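Side-chain contacts in TIR-like domain-containing protein (Prevotella corporis, PDB 7EBD), which belongs to the prokaryotic STING family and, as a pair of subunits, holds the ligand C2E between its two chains: residues G17-A22 against L143-D148; E24-E29 against R152-I157; P50-T55 against E125-E130. All blocks are in the same frame, centred on the assembly; numbering follows the deposited sequence.

Contact 1: G17-A22 against L143-D148; sequences GFVKLA and LLINED. With C2E (9,9'-[(2R,3R,3aS,5S,7aR,9R,10R,10aS,12S,14aR)-3,5,10,12-tetrahydroxy-5,12-dioxidooctahydro-2H,7H-difuro[3,2-d:3',2'-j][1,3,7,9,2,8]tetraoxadiphosphacyclododecine-2,9-diyl]bis(2-amino-1,9-dihydro-6H-purin-6-one)), chain E.
V19 and I145 make the apolar part of this contact between helix 6-28 and the C-terminal end of helix 124-146. The touch is light, with V19 CG1 lying 4.3 Å from I145 CG1. V19 reaches over because its CG1 branch stands anti to the backbone N (chi1 176°), while I145 sends its CG1 arm in the direction of the neighbouring helix. Both side chains also rest on V155 of strand 155-157, so the pair is buried on the sheet side.

The second touch is between a polar atom and a hydrocarbon chain. D148 OD2 comes up to the shaft of K20, 3.7 Å from K20 CG, and the two side chains cross at about a right angle. Bends at chi3 and chi4 (59° and 74°) then carry the ammonium group off, leaving K20 NZ 6.1 Å from D148 OD2. That makes no salt bridge, though opposite charges at this range probably still attract; K20 NZ has a long, weak ion pair with E16. The other carboxylate oxygen, D148 OD1, takes the backbone N of C151, so D148 is the N-cap of helix 149-154.

The ligand meets helix 6-28 through G17 and F18. One face of the F18 ring lies over a guanine base of C2E, with F18 CE1 3.5 Å from C2E C2 and F18 CD1 3.5 Å from C2E N3. G17 contributes its carbonyl, G17 O lying 3.5 Å from C2E C8. Y14 meets the F18 ring, and D99 and T102 of both subunits hydrogen-bond the ligand. Helix 6-28 thus separates two environments, packing through V19 on the end of helix 124-146 and through K20 on D148, and lining, through G17 and F18, the C2E pocket of a STING dimer.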
loop_
_atom_site.group_PDB
_atom_site.type_symbol
_atom_site.label_atom_id
_atom_site.label_comp_id
_atom_site.label_asym_id
_atom_site.label_seq_id
_atom_site.Cartn_x
_atom_site.Cartn_y
_atom_site.Cartn_z
ATOM N N GLY A 17 -1.560 4.266 5.875
ATOM C CA GLY A 17 -0.919 4.705 4.656
ATOM C C GLY A 17 -1.784 5.456 3.671
ATOM O O GLY A 17 -1.273 5.891 2.635
ATOM N N PHE A 18 -3.077 5.632 3.943
ATOM C CA PHE A 18 -3.936 6.306 2.977
ATOM C C PHE A 18 -5.112 7.031 3.622
ATOM O O PHE A 18 -5.241 8.252 3.483
ATOM C CB PHE A 18 -4.456 5.306 1.942
ATOM C CG PHE A 18 -5.495 5.877 1.022
ATOM C CD1 PHE A 18 -5.138 6.771 0.024
ATOM C CD2 PHE A 18 -6.828 5.527 1.157
ATOM C CE1 PHE A 18 -6.093 7.305 -0.822
ATOM C CE2 PHE A 18 -7.787 6.057 0.315
ATOM C CZ PHE A 18 -7.420 6.947 -0.677
ATOM N N VAL A 19 -5.972 6.290 4.324
ATOM C CA VAL A 19 -7.237 6.853 4.802
ATOM C C VAL A 19 -6.986 8.024 5.743
ATOM O O VAL A 19 -7.604 9.088 5.617
ATOM C CB VAL A 19 -8.088 5.764 5.478
ATOM C CG1 VAL A 19 -9.361 6.369 6.054
ATOM C CG2 VAL A 19 -8.420 4.669 4.487
ATOM N N LYS A 20 -6.086 7.840 6.711
ATOM C CA LYS A 20 -5.803 8.898 7.676
ATOM C C LYS A 20 -5.255 10.141 6.985
ATOM O O LYS A 20 -5.700 11.265 7.253
ATOM C CB LYS A 20 -4.831 8.379 8.737
ATOM C CG LYS A 20 -4.537 9.357 9.860
ATOM C CD LYS A 20 -3.783 8.674 10.991
ATOM C CE LYS A 20 -2.469 8.080 10.508
ATOM N NZ LYS A 20 -1.439 9.125 10.253
ATOM N N LEU A 21 -4.295 9.955 6.077
ATOM C CA LEU A 21 -3.702 11.089 5.374
ATOM C C LEU A 21 -4.724 11.784 4.483
ATOM O O LEU A 21 -4.754 13.018 4.407
ATOM C CB LEU A 21 -2.506 10.619 4.547
ATOM C CG LEU A 21 -1.489 9.711 5.242
ATOM C CD1 LEU A 21 -0.424 9.244 4.257
ATOM C CD2 LEU A 21 -0.856 10.415 6.433
ATOM N N ALA A 22 -5.573 11.007 3.803
ATOM C CA ALA A 22 -6.590 11.603 2.941
ATOM C C ALA A 22 -7.605 12.401 3.751
ATOM O O ALA A 22 -7.996 13.504 3.351
ATOM C CB ALA A 22 -7.288 10.515 2.124
ATOM N N LEU A 143 -13.539 0.863 12.961
ATOM C CA LEU A 143 -13.074 1.169 14.310
ATOM C C LEU A 143 -11.942 2.187 14.285
ATOM O O LEU A 143 -11.896 3.094 15.125
ATOM C CB LEU A 143 -12.627 -0.112 15.018
ATOM C CG LEU A 143 -13.724 -1.110 15.394
ATOM C CD1 LEU A 143 -13.123 -2.385 15.968
ATOM C CD2 LEU A 143 -14.697 -0.487 16.383
ATOM N N LEU A 144 -11.027 2.064 13.320
ATOM C CA LEU A 144 -9.944 3.037 13.211
ATOM C C LEU A 144 -10.465 4.401 12.773
ATOM O O LEU A 144 -9.962 5.438 13.222
ATOM C CB LEU A 144 -8.875 2.532 12.242
ATOM C CG LEU A 144 -8.125 1.272 12.677
ATOM C CD1 LEU A 144 -7.170 0.809 11.589
ATOM C CD2 LEU A 144 -7.378 1.518 13.979
ATOM N N ILE A 145 -11.476 4.419 11.903
ATOM C CA ILE A 145 -12.062 5.679 11.457
ATOM C C ILE A 145 -12.750 6.389 12.616
ATOM O O ILE A 145 -12.633 7.611 12.771
ATOM C CB ILE A 145 -13.033 5.426 10.289
ATOM C CG1 ILE A 145 -12.260 5.079 9.016
ATOM C CG2 ILE A 145 -13.941 6.627 10.066
ATOM C CD1 ILE A 145 -13.115 4.468 7.927
ATOM N N ASN A 146 -13.464 5.634 13.457
ATOM C CA ASN A 146 -14.200 6.245 14.559
ATOM C C ASN A 146 -13.267 6.861 15.595
ATOM O O ASN A 146 -13.658 7.802 16.294
ATOM C CB ASN A 146 -15.115 5.214 15.217
ATOM C CG ASN A 146 -16.236 4.765 14.302
ATOM O OD1 ASN A 146 -16.597 5.464 13.354
ATOM N ND2 ASN A 146 -16.799 3.595 14.585
ATOM N N GLU A 147 -12.044 6.350 15.713
ATOM C CA GLU A 147 -11.078 6.861 16.676
ATOM C C GLU A 147 -10.242 8.009 16.123
ATOM O O GLU A 147 -9.281 8.429 16.773
ATOM C CB GLU A 147 -10.162 5.730 17.151
ATOM C CG GLU A 147 -10.881 4.666 17.964
ATOM C CD GLU A 147 -9.992 3.488 18.306
ATOM O OE1 GLU A 147 -10.334 2.347 17.929
ATOM O OE2 GLU A 147 -8.941 3.704 18.946
ATOM N N ASP A 148 -10.588 8.522 14.945
ATOM C CA ASP A 148 -9.879 9.633 14.321
ATOM C C ASP A 148 -10.900 10.703 13.967
ATOM O O ASP A 148 -11.850 10.433 13.226
ATOM C CB ASP A 148 -9.112 9.164 13.078
ATOM C CG ASP A 148 -8.208 10.241 12.498
ATOM O OD1 ASP A 148 -8.726 11.263 12.000
ATOM O OD2 ASP A 148 -6.972 10.066 12.544
HETATM P P1 C2E E . 1.397 1.503 1.924
HETATM O O2P C2E E . 2.234 2.742 1.716
HETATM O O1P C2E E . 1.307 1.342 3.418
HETATM O "O5'" C2E E . -0.165 1.662 1.454
HETATM C "C5'" C2E E . -1.082 0.727 1.931
HETATM C "C4'" C2E E . -2.361 0.776 1.048
HETATM O "O4'" C2E E . -2.918 1.952 1.145
HETATM C "C3'" C2E E . -1.996 0.618 -0.444
HETATM O "O3'" C2E E . -2.018 -0.688 -0.780
HETATM C "C2'" C2E E . -3.128 1.394 -1.142
HETATM O "O2'" C2E E . -4.351 0.542 -1.257
HETATM C "C1'" C2E E . -3.385 2.398 -0.342
HETATM N N9 C2E E . -2.667 3.569 -0.763
HETATM C C8 C2E E . -1.468 3.918 -0.272
HETATM N N7 C2E E . -1.153 5.056 -0.928
HETATM C C5 C2E E . -2.143 5.359 -1.777
HETATM C C6 C2E E . -2.340 6.515 -2.766
HETATM O O6 C2E E . -1.515 7.355 -2.878
HETATM N N1 C2E E . -3.526 6.579 -3.560
HETATM C C2 C2E E . -4.537 5.563 -3.436
HETATM N N2 C2E E . -5.741 5.626 -4.241
HETATM N N3 C2E E . -4.350 4.462 -2.494
HETATM C C4 C2E E . -3.113 4.407 -1.672
HETATM P P11 C2E E . -1.221 -1.007 -2.206
HETATM O O21 C2E E . -1.792 -0.362 -3.446
HETATM O O11 C2E E . -1.369 -2.494 -2.429
HETATM O O5A C2E E . 0.378 -0.730 -1.910
HETATM C C5A C2E E . 0.921 -1.727 -1.088
HETATM C C4A C2E E . 2.311 -1.373 -0.728
HETATM O O4A C2E E . 3.065 -1.337 -1.794
HETATM C C3A C2E E . 2.379 0.169 -0.066
HETATM O O3A C2E E . 2.114 0.102 1.410
HETATM C C2A C2E E . 3.517 0.564 -0.273
HETATM O O2A C2E E . 4.473 0.031 0.760
HETATM C C1A C2E E . 3.886 -0.072 -1.713
HETATM N N91 C2E E . 3.555 0.758 -2.669
HETATM C C81 C2E E . 2.445 0.820 -3.429
HETATM N N71 C2E E . 2.600 1.862 -4.268
HETATM C C51 C2E E . 3.783 2.415 -4.021
HETATM C C61 C2E E . 4.492 3.611 -4.654
HETATM O O61 C2E E . 3.969 4.212 -5.526
HETATM N N11 C2E E . 5.785 4.003 -4.191
HETATM C C21 C2E E . 6.418 3.269 -3.126
HETATM N N21 C2E E . 7.732 3.667 -2.653
HETATM N N31 C2E E . 5.738 2.128 -2.524
HETATM C C41 C2E E . 4.389 1.724 -3.016
#

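Contact 2: E24-E29 against R152-I157; sequences EWIVTE and RECVEI
C154 pushes its sulfur against I26 and V27 where the last turns of helix 6-28 cover the junction between helix 149-154 and strand 155-157. Helix 6-28 here packs on a helix-to-strand junction at the edge of the mixed sheet: C154 ends the short helix, and its backbone is already hydrogen-bonded to L45 of the adjacent parallel strand 42-47.

The thiol is aimed by its first torsion. With chi1 at 66°, SG sits between the backbone N and the carbonyl carbon and faces helix 6-28. It meets the side of I26 rather than the end of one branch: C154 SG is 3.9 Å from I26 CG2, and I26 CB and CD1 lie almost as close. The CG2 methyl also covers the root of the cysteine, 4.0 Å from C154 CB. One residue along the helix, V27 offers a single methyl, V27 CG2, at 4.1 Å from C154 SG, so the sulfur bridges two consecutive residues. A23, a turn earlier, also packs on C154, and V27 leans on F150 of helix 149-154.

Nothing polar joins the two segments; the polar detail lies at the helix end. T28 turns its hydroxyl back on its own helix, T28 OG1 donating to E24 O at 2.7 Å from 40° above the carbonyl plane, while T28 N reaches the same oxygen from the opposite face.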
loop_
_atom_site.group_PDB
_atom_site.type_symbol
_atom_site.label_atom_id
_atom_site.label_comp_id
_atom_site.label_asym_id
_atom_site.label_seq_id
_atom_site.Cartn_x
_atom_site.Cartn_y
_atom_site.Cartn_z
ATOM N N GLU A 24 -7.058 13.803 6.681
ATOM C CA GLU A 24 -6.376 15.000 7.159
ATOM C C GLU A 24 -6.275 16.050 6.061
ATOM O O GLU A 24 -6.451 17.246 6.317
ATOM C CB GLU A 24 -4.989 14.642 7.691
ATOM C CG GLU A 24 -4.260 15.816 8.318
ATOM C CD GLU A 24 -2.903 15.432 8.867
ATOM O OE1 GLU A 24 -2.011 16.306 8.899
ATOM O OE2 GLU A 24 -2.726 14.261 9.262
ATOM N N TRP A 25 -5.997 15.622 4.828
ATOM C CA TRP A 25 -5.944 16.571 3.721
ATOM C C TRP A 25 -7.311 17.193 3.465
ATOM O O TRP A 25 -7.417 18.401 3.223
ATOM C CB TRP A 25 -5.429 15.881 2.459
ATOM C CG TRP A 25 -5.371 16.788 1.268
ATOM C CD1 TRP A 25 -4.304 17.530 0.856
ATOM C CD2 TRP A 25 -6.427 17.054 0.336
ATOM N NE1 TRP A 25 -4.627 18.240 -0.275
ATOM C CE2 TRP A 25 -5.925 17.965 -0.615
ATOM C CE3 TRP A 25 -7.749 16.612 0.213
ATOM C CZ2 TRP A 25 -6.696 18.438 -1.675
ATOM C CZ3 TRP A 25 -8.510 17.080 -0.841
ATOM C CH2 TRP A 25 -7.983 17.986 -1.769
ATOM N N ILE A 26 -8.370 16.381 3.511
ATOM C CA ILE A 26 -9.716 16.899 3.285
ATOM C C ILE A 26 -10.069 17.943 4.335
ATOM O O ILE A 26 -10.654 18.988 4.023
ATOM C CB ILE A 26 -10.737 15.745 3.267
ATOM C CG1 ILE A 26 -10.573 14.901 2.003
ATOM C CG2 ILE A 26 -12.158 16.279 3.374
ATOM C CD1 ILE A 26 -11.491 13.696 1.953
ATOM N N VAL A 27 -9.709 17.688 5.593
ATOM C CA VAL A 27 -10.132 18.579 6.670
ATOM C C VAL A 27 -9.276 19.842 6.713
ATOM O O VAL A 27 -9.801 20.956 6.834
ATOM C CB VAL A 27 -10.116 17.835 8.018
ATOM C CG1 VAL A 27 -10.352 18.811 9.157
ATOM C CG2 VAL A 27 -11.177 16.747 8.028
ATOM N N THR A 28 -7.951 19.702 6.610
ATOM C CA THR A 28 -7.051 20.805 6.919
ATOM C C THR A 28 -6.423 21.479 5.705
ATOM O O THR A 28 -5.884 22.580 5.850
ATOM C CB THR A 28 -5.922 20.331 7.849
ATOM O OG1 THR A 28 -5.043 19.450 7.137
ATOM C CG2 THR A 28 -6.498 19.593 9.049
ATOM N N GLU A 29 -6.475 20.866 4.526
ATOM C CA GLU A 29 -5.794 21.409 3.357
ATOM C C GLU A 29 -6.708 21.682 2.175
ATOM O O GLU A 29 -6.468 22.645 1.442
ATOM C CB GLU A 29 -4.673 20.462 2.898
ATOM C CG GLU A 29 -3.484 20.407 3.840
ATOM C CD GLU A 29 -2.405 19.452 3.362
ATOM O OE1 GLU A 29 -2.638 18.225 3.383
ATOM O OE2 GLU A 29 -1.326 19.931 2.955
ATOM N N ARG A 152 -13.640 10.282 11.178
ATOM C CA ARG A 152 -15.038 10.293 11.594
ATOM C C ARG A 152 -15.806 11.418 10.915
ATOM O O ARG A 152 -17.007 11.286 10.656
ATOM C CB ARG A 152 -15.132 10.424 13.115
ATOM C CG ARG A 152 -16.484 10.036 13.689
ATOM C CD ARG A 152 -16.618 10.430 15.154
ATOM N NE ARG A 152 -15.475 10.010 15.960
ATOM C CZ ARG A 152 -14.600 10.846 16.511
ATOM N NH1 ARG A 152 -14.738 12.155 16.344
ATOM N NH2 ARG A 152 -13.589 10.376 17.230
ATOM N N GLU A 153 -15.125 12.521 10.605
ATOM C CA GLU A 153 -15.789 13.663 9.989
ATOM C C GLU A 153 -16.096 13.423 8.513
ATOM O O GLU A 153 -17.194 13.751 8.051
ATOM C CB GLU A 153 -14.922 14.913 10.156
ATOM C CG GLU A 153 -15.495 16.176 9.535
ATOM C CD GLU A 153 -16.550 16.833 10.404
ATOM O OE1 GLU A 153 -16.802 16.336 11.522
ATOM O OE2 GLU A 153 -17.129 17.850 9.967
ATOM N N CYS A 154 -15.154 12.852 7.755
ATOM C CA CYS A 154 -15.274 12.879 6.300
ATOM C C CYS A 154 -15.087 11.533 5.601
ATOM O O CYS A 154 -15.061 11.502 4.363
ATOM C CB CYS A 154 -14.279 13.886 5.713
ATOM S SG CYS A 154 -12.552 13.428 5.956
ATOM N N VAL A 155 -14.956 10.424 6.327
ATOM C CA VAL A 155 -14.701 9.128 5.704
ATOM C C VAL A 155 -15.883 8.200 5.946
ATOM O O VAL A 155 -16.402 8.113 7.064
ATOM C CB VAL A 155 -13.393 8.495 6.222
ATOM C CG1 VAL A 155 -13.122 7.181 5.511
ATOM C CG2 VAL A 155 -12.234 9.445 6.009
ATOM N N GLU A 156 -16.292 7.492 4.893
ATOM C CA GLU A 156 -17.370 6.517 4.962
ATOM C C GLU A 156 -16.996 5.284 4.156
ATOM O O GLU A 156 -16.364 5.387 3.101
ATOM C CB GLU A 156 -18.691 7.080 4.423
ATOM C CG GLU A 156 -19.387 8.068 5.333
ATOM C CD GLU A 156 -20.747 8.466 4.800
ATOM O OE1 GLU A 156 -21.425 7.599 4.207
ATOM O OE2 GLU A 156 -21.137 9.641 4.965
ATOM N N ILE A 157 -17.395 4.120 4.658
ATOM C CA ILE A 157 -17.270 2.867 3.923
ATOM C C ILE A 157 -18.575 2.633 3.172
ATOM O O ILE A 157 -19.651 2.615 3.779
ATOM C CB ILE A 157 -16.958 1.696 4.867
ATOM C CG1 ILE A 157 -15.646 1.950 5.614
ATOM C CG2 ILE A 157 -16.899 0.388 4.093
ATOM C CD1 ILE A 157 -15.279 0.854 6.595
#

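Contact 3: P50-T55 against E125-E130; sequences PETLDT and EQQLAE
E130 reaches out from helix 124-146 and offers one carboxylate oxygen, OE2, to two donors of the loop 50-55. The stronger bond comes from the hydroxyl of T52: T52 OG1 donates to E130 OE2 at 2.9 Å, arriving nearly head-on along the carboxylate's C-O bond. The backbone adds a second, weak bond from L53 N to E130 OE2 at 3.0 Å, bent to 134° at the hydrogen. The glutamate therefore grips the loop by a side chain and by the main chain of the next residue.

The same carboxylate lies close against L53, whose CB is 3.3 Å from E130 OE2. The two side chains run past each other in opposite directions, which brings the leucine's far methyl alongside the glutamate's aliphatic part, L53 CD1 being 3.6 Å from E130 CG. Hydrocarbon packing and hydrogen bonding thus share one side chain.

Several features put these groups in place. The E130 chain is extended beyond CG, spanning the distance from helix to loop, and T52 holds OG1 anti to its backbone N (chi1 -180°), the position from which it meets the carboxylate. L53 is the centre of an inverse gamma turn, a tight bend in the loop. Farther out, D54 OD2 is hydrogen-bonded to S60 OG of the following helix, and E130 OE1 has a long, weak ion pair with K122. Two donors and a nearby lysine would probably favour an ionised carboxylate in this buried position.

The loop connects strand 42-47 to helix 57-67. L53 also touches I107 and D108 of helix 104-111 and M134 of helix 124-146, while P50 touches L104 and M134, so the chain leaving the sheet is pinned to two helices before helix 57-67 begins.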
loop_
_atom_site.group_PDB
_atom_site.type_symbol
_atom_site.label_atom_id
_atom_site.label_comp_id
_atom_site.label_asym_id
_atom_site.label_seq_id
_atom_site.Cartn_x
_atom_site.Cartn_y
_atom_site.Cartn_z
ATOM N N PRO A 50 -14.672 -4.343 -3.136
ATOM C CA PRO A 50 -14.968 -5.161 -4.317
ATOM C C PRO A 50 -16.187 -6.034 -4.067
ATOM O O PRO A 50 -16.425 -6.500 -2.950
ATOM C CB PRO A 50 -13.701 -6.005 -4.501
ATOM C CG PRO A 50 -12.648 -5.324 -3.689
ATOM C CD PRO A 50 -13.359 -4.666 -2.553
ATOM N N GLU A 51 -16.974 -6.242 -5.126
ATOM C CA GLU A 51 -18.148 -7.104 -5.022
ATOM C C GLU A 51 -17.760 -8.487 -4.513
ATOM O O GLU A 51 -18.387 -9.026 -3.594
ATOM C CB GLU A 51 -18.842 -7.203 -6.380
ATOM C CG GLU A 51 -19.616 -5.958 -6.774
ATOM C CD GLU A 51 -20.257 -6.087 -8.139
ATOM O OE1 GLU A 51 -20.404 -7.229 -8.623
ATOM O OE2 GLU A 51 -20.610 -5.046 -8.731
ATOM N N THR A 52 -16.721 -9.070 -5.100
ATOM C CA THR A 52 -16.080 -10.261 -4.569
ATOM C C THR A 52 -14.579 -10.103 -4.749
ATOM O O THR A 52 -14.116 -9.348 -5.607
ATOM C CB THR A 52 -16.572 -11.544 -5.255
ATOM O OG1 THR A 52 -15.904 -12.677 -4.686
ATOM C CG2 THR A 52 -16.292 -11.496 -6.753
ATOM N N LEU A 53 -13.814 -10.808 -3.919
ATOM C CA LEU A 53 -12.358 -10.740 -4.014
ATOM C C LEU A 53 -11.937 -11.563 -5.222
ATOM O O LEU A 53 -11.655 -12.759 -5.129
ATOM C CB LEU A 53 -11.702 -11.225 -2.729
ATOM C CG LEU A 53 -11.878 -10.264 -1.555
ATOM C CD1 LEU A 53 -11.124 -10.745 -0.325
ATOM C CD2 LEU A 53 -11.423 -8.868 -1.963
ATOM N N ASP A 54 -11.900 -10.900 -6.375
ATOM C CA ASP A 54 -11.601 -11.540 -7.642
ATOM C C ASP A 54 -10.094 -11.536 -7.889
ATOM O O ASP A 54 -9.299 -11.084 -7.060
ATOM C CB ASP A 54 -12.362 -10.853 -8.774
ATOM C CG ASP A 54 -12.293 -9.344 -8.691
ATOM O OD1 ASP A 54 -11.194 -8.787 -8.888
ATOM O OD2 ASP A 54 -13.339 -8.714 -8.427
ATOM N N THR A 55 -9.698 -12.055 -9.054
ATOM C CA THR A 55 -8.279 -12.238 -9.347
ATOM C C THR A 55 -7.528 -10.911 -9.383
ATOM O O THR A 55 -6.366 -10.838 -8.965
ATOM C CB THR A 55 -8.111 -12.978 -10.674
ATOM O OG1 THR A 55 -8.758 -12.241 -11.720
ATOM C CG2 THR A 55 -8.727 -14.367 -10.586
ATOM N N GLU A 125 -16.989 -22.823 1.149
ATOM C CA GLU A 125 -16.093 -22.550 2.266
ATOM C C GLU A 125 -15.133 -21.413 1.935
ATOM O O GLU A 125 -14.857 -20.555 2.785
ATOM C CB GLU A 125 -15.321 -23.818 2.633
ATOM C CG GLU A 125 -14.462 -23.696 3.878
ATOM C CD GLU A 125 -13.478 -24.844 4.017
ATOM O OE1 GLU A 125 -13.529 -25.781 3.191
ATOM O OE2 GLU A 125 -12.654 -24.810 4.955
ATOM N N GLN A 126 -14.608 -21.396 0.706
ATOM C CA GLN A 126 -13.790 -20.270 0.268
ATOM C C GLN A 126 -14.587 -18.974 0.301
ATOM O O GLN A 126 -14.077 -17.933 0.729
ATOM C CB GLN A 126 -13.253 -20.528 -1.140
ATOM C CG GLN A 126 -12.530 -19.343 -1.758
ATOM C CD GLN A 126 -11.848 -19.690 -3.069
ATOM O OE1 GLN A 126 -12.121 -20.726 -3.674
ATOM N NE2 GLN A 126 -10.958 -18.813 -3.516
ATOM N N GLN A 127 -15.847 -19.025 -0.136
ATOM C CA GLN A 127 -16.700 -17.842 -0.097
ATOM C C GLN A 127 -16.937 -17.370 1.331
ATOM O O GLN A 127 -16.925 -16.164 1.603
ATOM C CB GLN A 127 -18.034 -18.136 -0.786
ATOM C CG GLN A 127 -19.006 -16.956 -0.818
ATOM C CD GLN A 127 -18.533 -15.794 -1.681
ATOM O OE1 GLN A 127 -17.561 -15.909 -2.429
ATOM N NE2 GLN A 127 -19.213 -14.657 -1.561
ATOM N N LEU A 128 -17.153 -18.303 2.261
ATOM C CA LEU A 128 -17.356 -17.915 3.654
ATOM C C LEU A 128 -16.104 -17.284 4.247
ATOM O O LEU A 128 -16.181 -16.255 4.926
ATOM C CB LEU A 128 -17.799 -19.112 4.493
ATOM C CG LEU A 128 -18.097 -18.679 5.929
ATOM C CD1 LEU A 128 -19.473 -18.042 6.015
ATOM C CD2 LEU A 128 -17.976 -19.842 6.904
ATOM N N ALA A 129 -14.940 -17.899 4.022
ATOM C CA ALA A 129 -13.705 -17.324 4.546
ATOM C C ALA A 129 -13.429 -15.960 3.927
ATOM O O ALA A 129 -12.950 -15.042 4.606
ATOM C CB ALA A 129 -12.536 -18.272 4.294
ATOM N N GLU A 130 -13.764 -15.799 2.647
ATOM C CA GLU A 130 -13.564 -14.525 1.975
ATOM C C GLU A 130 -14.473 -13.456 2.566
ATOM O O GLU A 130 -14.032 -12.332 2.839
ATOM C CB GLU A 130 -13.827 -14.699 0.481
ATOM C CG GLU A 130 -13.129 -13.710 -0.423
ATOM C CD GLU A 130 -13.212 -14.120 -1.881
ATOM O OE1 GLU A 130 -12.466 -15.035 -2.285
ATOM O OE2 GLU A 130 -14.026 -13.530 -2.624
#

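Contacts 1 and 2 are neighbours, their centres about 8 Å apart, and follow each other along helix 6-28. Their partners also run on in sequence, from the end of helix 124-146 through helix 149-154 into edge strand 155-157, so the segments alternate along the chain. They touch directly: N146 O probably accepts a hydrogen bond from R152 NH2. Contact 3 lies nested inside the chain loops closed by both, about 24 Å from contact 1 and about 29 Å from contact 2, centre to centre. Helix 124-146 links it to contact 1, so this helix joins the loop after strand 42-47 to the helix lining the ligand pocket.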